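Local atomic coordinates of 28 kDa product (Pseudomonas syringae pv. phaseolicola, PDB entry 1UKF), a protein that cleaves proteins as a papain-like cysteine protease delivered into plant cells, where it contacts the host protein PBS1 and probably impairs plant defence. Residues T23-M28 and A133-C138; Q56-A61 and F75-A80; F87-E92 and N182-S187. All coordinates share one frame; numbering follows the deposited sequence.

From the N terminus, helix 18-27 supplies the first half of contact 1, and more than a hundred residues follow before strand 130-139 closes that loop. Contact 2 is nested inside it: helix 46-67 turns back through a short connection so that 56-61 meets 75-80 on helix 73-84. The chain then enters strand 88-97, where contact 3 opens, still within the first loop, and it closes only at the last strand, 178-187; contacts 1 and 3 therefore cross. Contact 1 joins the helical part to the middle of the antiparallel sheet, contact 2 pairs two helices, and contact 3 attaches an outermost strand. F87 packs on L26, while F75 and S78 pack on F184.

Contact 1 (T23-M28 and A133-C138); sequences TEWLVM and AIACSC
W25 and L26, neighbours on helix 18-27, both lean on the methyl group of A135 on the strand, and this apolar packing carries the contact. The indole reaches across because its CG stands anti to the backbone N (chi1 -179°), which sends the six-membered part of the ring along the strand. W25 CE3 lies 3.8 Å from A135 CB, meeting it obliquely. Beside it, L26 CG comes within 3.7 Å of A135 CB. Alanine suits this place: the helix and strand axes approach to 7.9 Å, and a methyl is small enough to let both large side chains reach the strand.

A second set of contacts is made with the strand backbone. W25 CZ3 is 3.7 Å from C136 CA, and farther along, W25 CH2 lies 3.9 Å from S137 N, which meets the ring at its edge, in its plane. The CB of S137 touches the same end of the indole. L26 CD2 rests 3.6 Å from C136 O, a van der Waals contact rather than a polar one. The cysteine side chain itself leaves on the other side of the strand.

The polar groups find their partners outside the two segments. W25 NE1 hydrogen-bonds to the carboxylate of E152, which, with F146 stacked on the ring, probably restrains its rotation, while A135 and S137 bond through their backbones to F146 and K144 of the adjacent strand.

The two segments run nearly parallel, 14° apart, in the buried middle of a papain-like fold, where the helix that begins at catalytic C18 lies against the strand that carries catalytic H132, 133-138 following directly after that residue. Around them, helix 34-41 adds M38 to the indole, F87 covers L26, and strands 142-147 and 119-126 pair with the two edges of strand 130-139.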
loop_
_atom_site.group_PDB
_atom_site.type_symbol
_atom_site.label_atom_id
_atom_site.label_comp_id
_atom_site.label_asym_id
_atom_site.label_seq_id
_atom_site.Cartn_x
_atom_site.Cartn_y
_atom_site.Cartn_z
ATOM N N THR A 23 -1.163 -5.435 -4.315
ATOM C CA THR A 23 -0.263 -5.866 -5.374
ATOM C C THR A 23 -1.020 -5.963 -6.699
ATOM O O THR A 23 -0.487 -5.592 -7.747
ATOM C CB THR A 23 0.406 -7.210 -5.027
ATOM O OG1 THR A 23 1.143 -7.062 -3.805
ATOM C CG2 THR A 23 1.377 -7.627 -6.123
ATOM N N GLU A 24 -2.263 -6.440 -6.661
ATOM C CA GLU A 24 -3.067 -6.526 -7.881
ATOM C C GLU A 24 -3.269 -5.105 -8.418
ATOM O O GLU A 24 -3.194 -4.873 -9.623
ATOM C CB GLU A 24 -4.417 -7.194 -7.584
ATOM C CG GLU A 24 -5.426 -7.206 -8.743
ATOM C CD GLU A 24 -4.998 -8.054 -9.931
ATOM O OE1 GLU A 24 -4.004 -8.804 -9.831
ATOM O OE2 GLU A 24 -5.679 -7.976 -10.977
ATOM N N TRP A 25 -3.507 -4.148 -7.524
ATOM C CA TRP A 25 -3.687 -2.764 -7.955
ATOM C C TRP A 25 -2.401 -2.272 -8.622
ATOM O O TRP A 25 -2.452 -1.598 -9.649
ATOM C CB TRP A 25 -4.024 -1.861 -6.764
ATOM C CG TRP A 25 -4.237 -0.423 -7.156
ATOM C CD1 TRP A 25 -5.395 0.147 -7.606
ATOM C CD2 TRP A 25 -3.253 0.618 -7.152
ATOM N NE1 TRP A 25 -5.194 1.479 -7.880
ATOM C CE2 TRP A 25 -3.887 1.796 -7.611
ATOM C CE3 TRP A 25 -1.897 0.672 -6.806
ATOM C CZ2 TRP A 25 -3.211 3.015 -7.728
ATOM C CZ3 TRP A 25 -1.225 1.882 -6.921
ATOM C CH2 TRP A 25 -1.883 3.038 -7.377
ATOM N N LEU A 26 -1.247 -2.602 -8.044
ATOM C CA LEU A 26 0.022 -2.178 -8.623
ATOM C C LEU A 26 0.172 -2.700 -10.045
ATOM O O LEU A 26 0.629 -1.975 -10.933
ATOM C CB LEU A 26 1.200 -2.670 -7.774
ATOM C CG LEU A 26 1.523 -1.876 -6.504
ATOM C CD1 LEU A 26 2.624 -2.578 -5.717
ATOM C CD2 LEU A 26 1.959 -0.464 -6.878
ATOM N N VAL A 27 -0.221 -3.951 -10.263
ATOM C CA VAL A 27 -0.119 -4.557 -11.584
ATOM C C VAL A 27 -0.948 -3.822 -12.632
ATOM O O VAL A 27 -0.491 -3.624 -13.757
ATOM C CB VAL A 27 -0.546 -6.042 -11.550
ATOM C CG1 VAL A 27 -0.603 -6.607 -12.969
ATOM C CG2 VAL A 27 0.442 -6.839 -10.709
ATOM N N MET A 28 -2.158 -3.402 -12.275
ATOM C CA MET A 28 -2.989 -2.701 -13.247
ATOM C C MET A 28 -3.341 -1.263 -12.871
ATOM O O MET A 28 -4.396 -0.752 -13.243
ATOM C CB MET A 28 -4.260 -3.513 -13.534
ATOM C CG MET A 28 -4.863 -4.230 -12.335
ATOM S SD MET A 28 -5.487 -3.123 -11.068
ATOM C CE MET A 28 -7.016 -2.575 -11.832
ATOM N N ALA A 133 -1.546 -3.329 4.463
ATOM C CA ALA A 133 -0.844 -2.987 3.241
ATOM C C ALA A 133 -1.632 -2.086 2.306
ATOM O O ALA A 133 -2.843 -2.242 2.149
ATOM C CB ALA A 133 -0.456 -4.262 2.516
ATOM N N ILE A 134 -0.927 -1.134 1.705
ATOM C CA ILE A 134 -1.502 -0.218 0.731
ATOM C C ILE A 134 -0.469 -0.115 -0.388
ATOM O O ILE A 134 0.624 -0.676 -0.288
ATOM C CB ILE A 134 -1.791 1.184 1.336
ATOM C CG1 ILE A 134 -0.499 1.854 1.814
ATOM C CG2 ILE A 134 -2.788 1.048 2.480
ATOM C CD1 ILE A 134 -0.696 3.265 2.346
ATOM N N ALA A 135 -0.803 0.583 -1.465
ATOM C CA ALA A 135 0.134 0.709 -2.572
ATOM C C ALA A 135 0.052 2.081 -3.208
ATOM O O ALA A 135 -0.923 2.809 -3.036
ATOM C CB ALA A 135 -0.144 -0.371 -3.625
ATOM N N CYS A 136 1.088 2.442 -3.946
ATOM C CA CYS A 136 1.091 3.725 -4.625
ATOM C C CYS A 136 1.976 3.673 -5.858
ATOM O O CYS A 136 2.882 2.843 -5.962
ATOM C CB CYS A 136 1.532 4.856 -3.680
ATOM S SG CYS A 136 3.175 4.693 -2.953
ATOM N N SER A 137 1.676 4.552 -6.806
ATOM C CA SER A 137 2.413 4.633 -8.053
ATOM C C SER A 137 2.434 6.084 -8.485
ATOM O O SER A 137 1.406 6.764 -8.465
ATOM C CB SER A 137 1.731 3.782 -9.122
ATOM O OG SER A 137 2.390 3.907 -10.371
ATOM N N CYS A 138 3.611 6.558 -8.867
ATOM C CA CYS A 138 3.757 7.934 -9.298
ATOM C C CYS A 138 4.032 7.943 -10.793
ATOM O O CYS A 138 5.071 7.458 -11.248
ATOM C CB CYS A 138 4.902 8.599 -8.533
ATOM S SG CYS A 138 4.937 10.396 -8.649
#

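Contact 2 (Q56-A61 and F75-A80); sequences QVYNDA and FTASTA
A77 is the first residue of 75-80 to lean firmly on the other helix, and its methyl group sits over one face of the Y58 ring. A77 CB is 3.9 Å from the ring centroid, 29° off the normal, a CH-pi contact displaced toward the side where Y58 CE1 lies. A first torsion close to 180° (chi1 173°) swings the phenol off its own helix and across to the neighbouring one. The backbone of A77 also serves: its CA is 3.9 Å from A61 CB, and it is between these two residues that the helix backbones come nearest.

S78 meets the same ring at its edge. Its OG lies in the ring plane, 3.7 Å from Y58 CE1, and a water joins the two polar ends, standing 2.7 Å from S78 OG and making a weak bond of 3.3 Å to Y58 OH. The serine hydroxyl also bonds to F74 O, one turn earlier in its own helix, so it has two partners. T79 turns away, its hydroxyl bonded to F75 O.

At A80 the side chains are tightest: its CB is only 3.3 Å from A61 CB, closer than ordinary van der Waals contact.

A61, A77 and A80 let the axes come within 7.9 Å of each other as the helices run roughly antiparallel, 145° between their directions. Y58 lies beside the alanines, its side chain about 7 Å from that of catalytic C18 without touching the triad. The chemistry implies an interface held by close fit of small apolar groups and one aromatic face; between these two segments the polar link is one water, weakly bound at the tyrosine.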
loop_
_atom_site.group_PDB
_atom_site.type_symbol
_atom_site.label_atom_id
_atom_site.label_comp_id
_atom_site.label_asym_id
_atom_site.label_seq_id
_atom_site.Cartn_x
_atom_site.Cartn_y
_atom_site.Cartn_z
ATOM N N GLN A 56 -2.612 -15.123 -1.025
ATOM C CA GLN A 56 -2.236 -16.471 -0.624
ATOM C C GLN A 56 -0.733 -16.650 -0.834
ATOM O O GLN A 56 -0.080 -17.368 -0.078
ATOM C CB GLN A 56 -3.016 -17.516 -1.422
ATOM C CG GLN A 56 -4.509 -17.520 -1.134
ATOM C CD GLN A 56 -5.172 -18.813 -1.561
ATOM O OE1 GLN A 56 -4.863 -19.362 -2.617
ATOM N NE2 GLN A 56 -6.094 -19.305 -0.742
ATOM N N VAL A 57 -0.186 -16.002 -1.861
ATOM C CA VAL A 57 1.253 -16.070 -2.107
ATOM C C VAL A 57 1.929 -15.398 -0.908
ATOM O O VAL A 57 2.925 -15.892 -0.385
ATOM C CB VAL A 57 1.643 -15.330 -3.409
ATOM C CG1 VAL A 57 3.155 -15.250 -3.529
ATOM C CG2 VAL A 57 1.064 -16.057 -4.613
ATOM N N TYR A 58 1.378 -14.265 -0.479
ATOM C CA TYR A 58 1.896 -13.538 0.676
ATOM C C TYR A 58 1.846 -14.432 1.921
ATOM O O TYR A 58 2.839 -14.562 2.641
ATOM C CB TYR A 58 1.061 -12.275 0.915
ATOM C CG TYR A 58 1.394 -11.534 2.189
ATOM C CD1 TYR A 58 2.442 -10.616 2.235
ATOM C CD2 TYR A 58 0.668 -11.764 3.355
ATOM C CE1 TYR A 58 2.757 -9.943 3.414
ATOM C CE2 TYR A 58 0.974 -11.099 4.538
ATOM C CZ TYR A 58 2.018 -10.191 4.560
ATOM O OH TYR A 58 2.325 -9.536 5.734
ATOM N N ASN A 59 0.688 -15.045 2.166
ATOM C CA ASN A 59 0.513 -15.919 3.326
ATOM C C ASN A 59 1.441 -17.124 3.292
ATOM O O ASN A 59 1.989 -17.514 4.324
ATOM C CB ASN A 59 -0.929 -16.421 3.433
ATOM C CG ASN A 59 -1.896 -15.346 3.873
ATOM O OD1 ASN A 59 -1.512 -14.382 4.533
ATOM N ND2 ASN A 59 -3.166 -15.520 3.529
ATOM N N ASP A 60 1.603 -17.726 2.115
ATOM C CA ASP A 60 2.481 -18.887 1.974
ATOM C C ASP A 60 3.905 -18.502 2.346
ATOM O O ASP A 60 4.587 -19.230 3.067
ATOM C CB ASP A 60 2.467 -19.414 0.534
ATOM C CG ASP A 60 1.151 -20.065 0.153
ATOM O OD1 ASP A 60 0.315 -20.308 1.048
ATOM O OD2 ASP A 60 0.963 -20.343 -1.050
ATOM N N ALA A 61 4.353 -17.354 1.848
ATOM C CA ALA A 61 5.705 -16.888 2.138
ATOM C C ALA A 61 5.861 -16.532 3.613
ATOM O O ALA A 61 6.911 -16.780 4.208
ATOM C CB ALA A 61 6.045 -15.685 1.271
ATOM N N PHE A 75 8.948 -8.739 5.914
ATOM C CA PHE A 75 9.664 -8.169 4.779
ATOM C C PHE A 75 9.775 -9.266 3.727
ATOM O O PHE A 75 9.648 -9.013 2.535
ATOM C CB PHE A 75 11.072 -7.710 5.181
ATOM C CG PHE A 75 11.112 -6.365 5.859
ATOM C CD1 PHE A 75 12.330 -5.734 6.083
ATOM C CD2 PHE A 75 9.942 -5.733 6.279
ATOM C CE1 PHE A 75 12.388 -4.495 6.716
ATOM C CE2 PHE A 75 9.991 -4.492 6.915
ATOM C CZ PHE A 75 11.218 -3.874 7.131
ATOM N N THR A 76 10.012 -10.492 4.180
ATOM C CA THR A 76 10.138 -11.625 3.276
ATOM C C THR A 76 8.822 -11.898 2.548
ATOM O O THR A 76 8.808 -12.111 1.336
ATOM C CB THR A 76 10.577 -12.885 4.050
ATOM O OG1 THR A 76 11.889 -12.671 4.587
ATOM C CG2 THR A 76 10.594 -14.106 3.138
ATOM N N ALA A 77 7.717 -11.878 3.288
ATOM C CA ALA A 77 6.400 -12.125 2.707
ATOM C C ALA A 77 6.007 -11.040 1.703
ATOM O O ALA A 77 5.501 -11.341 0.621
ATOM C CB ALA A 77 5.355 -12.224 3.816
ATOM N N SER A 78 6.234 -9.780 2.062
ATOM C CA SER A 78 5.902 -8.675 1.172
ATOM C C SER A 78 6.743 -8.747 -0.095
ATOM O O SER A 78 6.262 -8.452 -1.191
ATOM C CB SER A 78 6.126 -7.338 1.879
ATOM O OG SER A 78 5.177 -7.159 2.912
ATOM N N THR A 79 8.004 -9.139 0.052
ATOM C CA THR A 79 8.884 -9.261 -1.102
ATOM C C THR A 79 8.385 -10.383 -2.012
ATOM O O THR A 79 8.402 -10.255 -3.233
ATOM C CB THR A 79 10.334 -9.564 -0.667
ATOM O OG1 THR A 79 10.828 -8.479 0.125
ATOM C CG2 THR A 79 11.238 -9.743 -1.881
ATOM N N ALA A 80 7.927 -11.476 -1.412
ATOM C CA ALA A 80 7.438 -12.616 -2.176
ATOM C C ALA A 80 6.224 -12.273 -3.032
ATOM O O ALA A 80 6.152 -12.664 -4.197
ATOM C CB ALA A 80 7.101 -13.774 -1.236
HETATM O O HOH W 1 4.305 -6.889 5.506
#

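Contact 3 (F87-E92 and N182-S187); sequences FSLRRE and NEFRVS
R185 extends straight out to NE, its first torsion already fully extended (chi1 -175°), whereas R91 bends at its second torsion; the two side chains thereby come to lie side by side, pointing the same way. R185 NH1 sits 3.5 Å above the R91 guanidinium plane, over its centre, and the two planes are 27° apart. Two like charges so near would probably repel, though the flat faces lie against each other. R91 NH1 also donates to R90 O, from above the carbonyl plane, which may steady it. R90, folded back through two bends, lays its aliphatic chain over S187.

Beneath these side chains the backbones form the antiparallel pairing that adds strand 88-97 at one edge of the papain-like sheet. S88 and S187 are a hydrogen-bonded pair, both small enough to leave room for R90: S88 N donates to S187 O at 2.9 Å, and S187 N returns a bond of 3.1 Å to S88 O. L89 and V186 follow as a non-hydrogen-bonded pair, and R90 N then gives a nearly straight bond, 2.8 Å and 175°, to R185 O. There the outer strand swings off, and a water takes up the pairing, donating to R91 O and accepting from R185 N, 2.8 Å from each.

On the face opposite the serines, apolar residues turn inward. L89 CD2 lies 4.1 Å from F184 CB, near the phenyl edge, while F87 lays one ring face against V186 CG2 and sets its CB 3.9 Å from V186 CB. Aliphatic L89 and V186 suit this side because helix 73-84 covers it, through T79 on L89 and I82 on V186.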
loop_
_atom_site.group_PDB
_atom_site.type_symbol
_atom_site.label_atom_id
_atom_site.label_comp_id
_atom_site.label_asym_id
_atom_site.label_seq_id
_atom_site.Cartn_x
_atom_site.Cartn_y
_atom_site.Cartn_z
ATOM N N PHE A 87 7.504 -8.019 -10.222
ATOM C CA PHE A 87 8.310 -6.884 -9.786
ATOM C C PHE A 87 9.560 -7.369 -9.077
ATOM O O PHE A 87 9.688 -8.544 -8.738
ATOM C CB PHE A 87 7.558 -5.996 -8.785
ATOM C CG PHE A 87 6.283 -5.406 -9.309
ATOM C CD1 PHE A 87 5.056 -5.919 -8.908
ATOM C CD2 PHE A 87 6.305 -4.313 -10.170
ATOM C CE1 PHE A 87 3.863 -5.352 -9.349
ATOM C CE2 PHE A 87 5.114 -3.737 -10.619
ATOM C CZ PHE A 87 3.892 -4.257 -10.206
ATOM N N SER A 88 10.474 -6.437 -8.839
ATOM C CA SER A 88 11.701 -6.724 -8.117
ATOM C C SER A 88 11.930 -5.562 -7.156
ATOM O O SER A 88 11.548 -4.429 -7.449
ATOM C CB SER A 88 12.881 -6.848 -9.083
ATOM O OG SER A 88 13.045 -5.671 -9.850
ATOM N N LEU A 89 12.522 -5.845 -6.000
ATOM C CA LEU A 89 12.812 -4.798 -5.025
ATOM C C LEU A 89 13.963 -3.949 -5.540
ATOM O O LEU A 89 15.001 -4.479 -5.935
ATOM C CB LEU A 89 13.213 -5.398 -3.675
ATOM C CG LEU A 89 12.124 -5.738 -2.661
ATOM C CD1 LEU A 89 12.770 -6.318 -1.414
ATOM C CD2 LEU A 89 11.333 -4.486 -2.308
ATOM N N ARG A 90 13.782 -2.634 -5.530
ATOM C CA ARG A 90 14.815 -1.716 -5.998
ATOM C C ARG A 90 15.733 -1.284 -4.862
ATOM O O ARG A 90 16.880 -0.894 -5.084
ATOM C CB ARG A 90 14.176 -0.476 -6.629
ATOM C CG ARG A 90 13.471 -0.719 -7.955
ATOM C CD ARG A 90 14.450 -1.120 -9.051
ATOM N NE ARG A 90 14.977 -2.467 -8.856
ATOM C CZ ARG A 90 15.856 -3.050 -9.664
ATOM N NH1 ARG A 90 16.313 -2.404 -10.728
ATOM N NH2 ARG A 90 16.276 -4.282 -9.409
ATOM N N ARG A 91 15.222 -1.354 -3.639
ATOM C CA ARG A 91 15.992 -0.955 -2.470
ATOM C C ARG A 91 15.627 -1.808 -1.274
ATOM O O ARG A 91 14.636 -2.535 -1.290
ATOM C CB ARG A 91 15.703 0.506 -2.114
ATOM C CG ARG A 91 16.220 1.538 -3.092
ATOM C CD ARG A 91 17.721 1.731 -2.957
ATOM N NE ARG A 91 18.168 2.923 -3.671
ATOM C CZ ARG A 91 18.076 3.086 -4.986
ATOM N NH1 ARG A 91 17.554 2.130 -5.742
ATOM N NH2 ARG A 91 18.498 4.211 -5.546
ATOM N N GLU A 92 16.442 -1.709 -0.232
ATOM C CA GLU A 92 16.192 -2.427 1.004
ATOM C C GLU A 92 14.924 -1.795 1.564
ATOM O O GLU A 92 14.749 -0.580 1.475
ATOM C CB GLU A 92 17.357 -2.202 1.974
ATOM C CG GLU A 92 17.160 -2.781 3.363
ATOM C CD GLU A 92 16.981 -4.283 3.345
ATOM O OE1 GLU A 92 17.721 -4.959 2.602
ATOM O OE2 GLU A 92 16.106 -4.789 4.079
ATOM N N ASN A 182 6.471 0.858 6.493
ATOM C CA ASN A 182 7.547 0.170 5.791
ATOM C C ASN A 182 7.336 0.397 4.302
ATOM O O ASN A 182 6.220 0.268 3.796
ATOM C CB ASN A 182 7.533 -1.332 6.070
ATOM C CG ASN A 182 7.636 -1.651 7.538
ATOM O OD1 ASN A 182 8.597 -1.269 8.207
ATOM N ND2 ASN A 182 6.646 -2.361 8.052
ATOM N N GLU A 183 8.410 0.732 3.602
ATOM C CA GLU A 183 8.333 0.988 2.175
ATOM C C GLU A 183 9.018 -0.104 1.376
ATOM O O GLU A 183 10.158 -0.469 1.664
ATOM C CB GLU A 183 9.005 2.319 1.834
ATOM C CG GLU A 183 8.547 3.504 2.658
ATOM C CD GLU A 183 9.399 4.732 2.405
ATOM O OE1 GLU A 183 10.403 4.620 1.671
ATOM O OE2 GLU A 183 9.072 5.808 2.940
ATOM N N PHE A 184 8.316 -0.625 0.378
ATOM C CA PHE A 184 8.869 -1.637 -0.508
ATOM C C PHE A 184 8.857 -1.016 -1.898
ATOM O O PHE A 184 7.821 -0.980 -2.566
ATOM C CB PHE A 184 8.026 -2.914 -0.477
ATOM C CG PHE A 184 7.977 -3.564 0.874
ATOM C CD1 PHE A 184 6.976 -3.238 1.786
ATOM C CD2 PHE A 184 8.963 -4.469 1.259
ATOM C CE1 PHE A 184 6.959 -3.805 3.062
ATOM C CE2 PHE A 184 8.955 -5.037 2.532
ATOM C CZ PHE A 184 7.953 -4.704 3.433
ATOM N N ARG A 185 10.010 -0.500 -2.310
ATOM C CA ARG A 185 10.158 0.140 -3.611
ATOM C C ARG A 185 10.337 -0.938 -4.667
ATOM O O ARG A 185 11.282 -1.724 -4.608
ATOM C CB ARG A 185 11.364 1.075 -3.593
ATOM C CG ARG A 185 11.554 1.879 -4.861
ATOM C CD ARG A 185 12.720 2.830 -4.696
ATOM N NE ARG A 185 13.131 3.432 -5.960
ATOM C CZ ARG A 185 14.146 4.281 -6.081
ATOM N NH1 ARG A 185 14.851 4.628 -5.014
ATOM N NH2 ARG A 185 14.461 4.777 -7.270
ATOM N N VAL A 186 9.429 -0.966 -5.638
ATOM C CA VAL A 186 9.469 -1.984 -6.677
ATOM C C VAL A 186 9.476 -1.422 -8.094
ATOM O O VAL A 186 9.099 -0.275 -8.326
ATOM C CB VAL A 186 8.261 -2.941 -6.533
ATOM C CG1 VAL A 186 8.200 -3.482 -5.111
ATOM C CG2 VAL A 186 6.967 -2.212 -6.878
ATOM N N SER A 187 9.916 -2.254 -9.032
ATOM C CA SER A 187 9.963 -1.896 -10.443
ATOM C C SER A 187 9.769 -3.195 -11.219
ATOM O O SER A 187 10.119 -4.270 -10.730
ATOM C CB SER A 187 11.312 -1.272 -10.800
ATOM O OG SER A 187 12.349 -2.232 -10.731
HETATM O O HOH W 2 12.306 -1.120 -0.821
#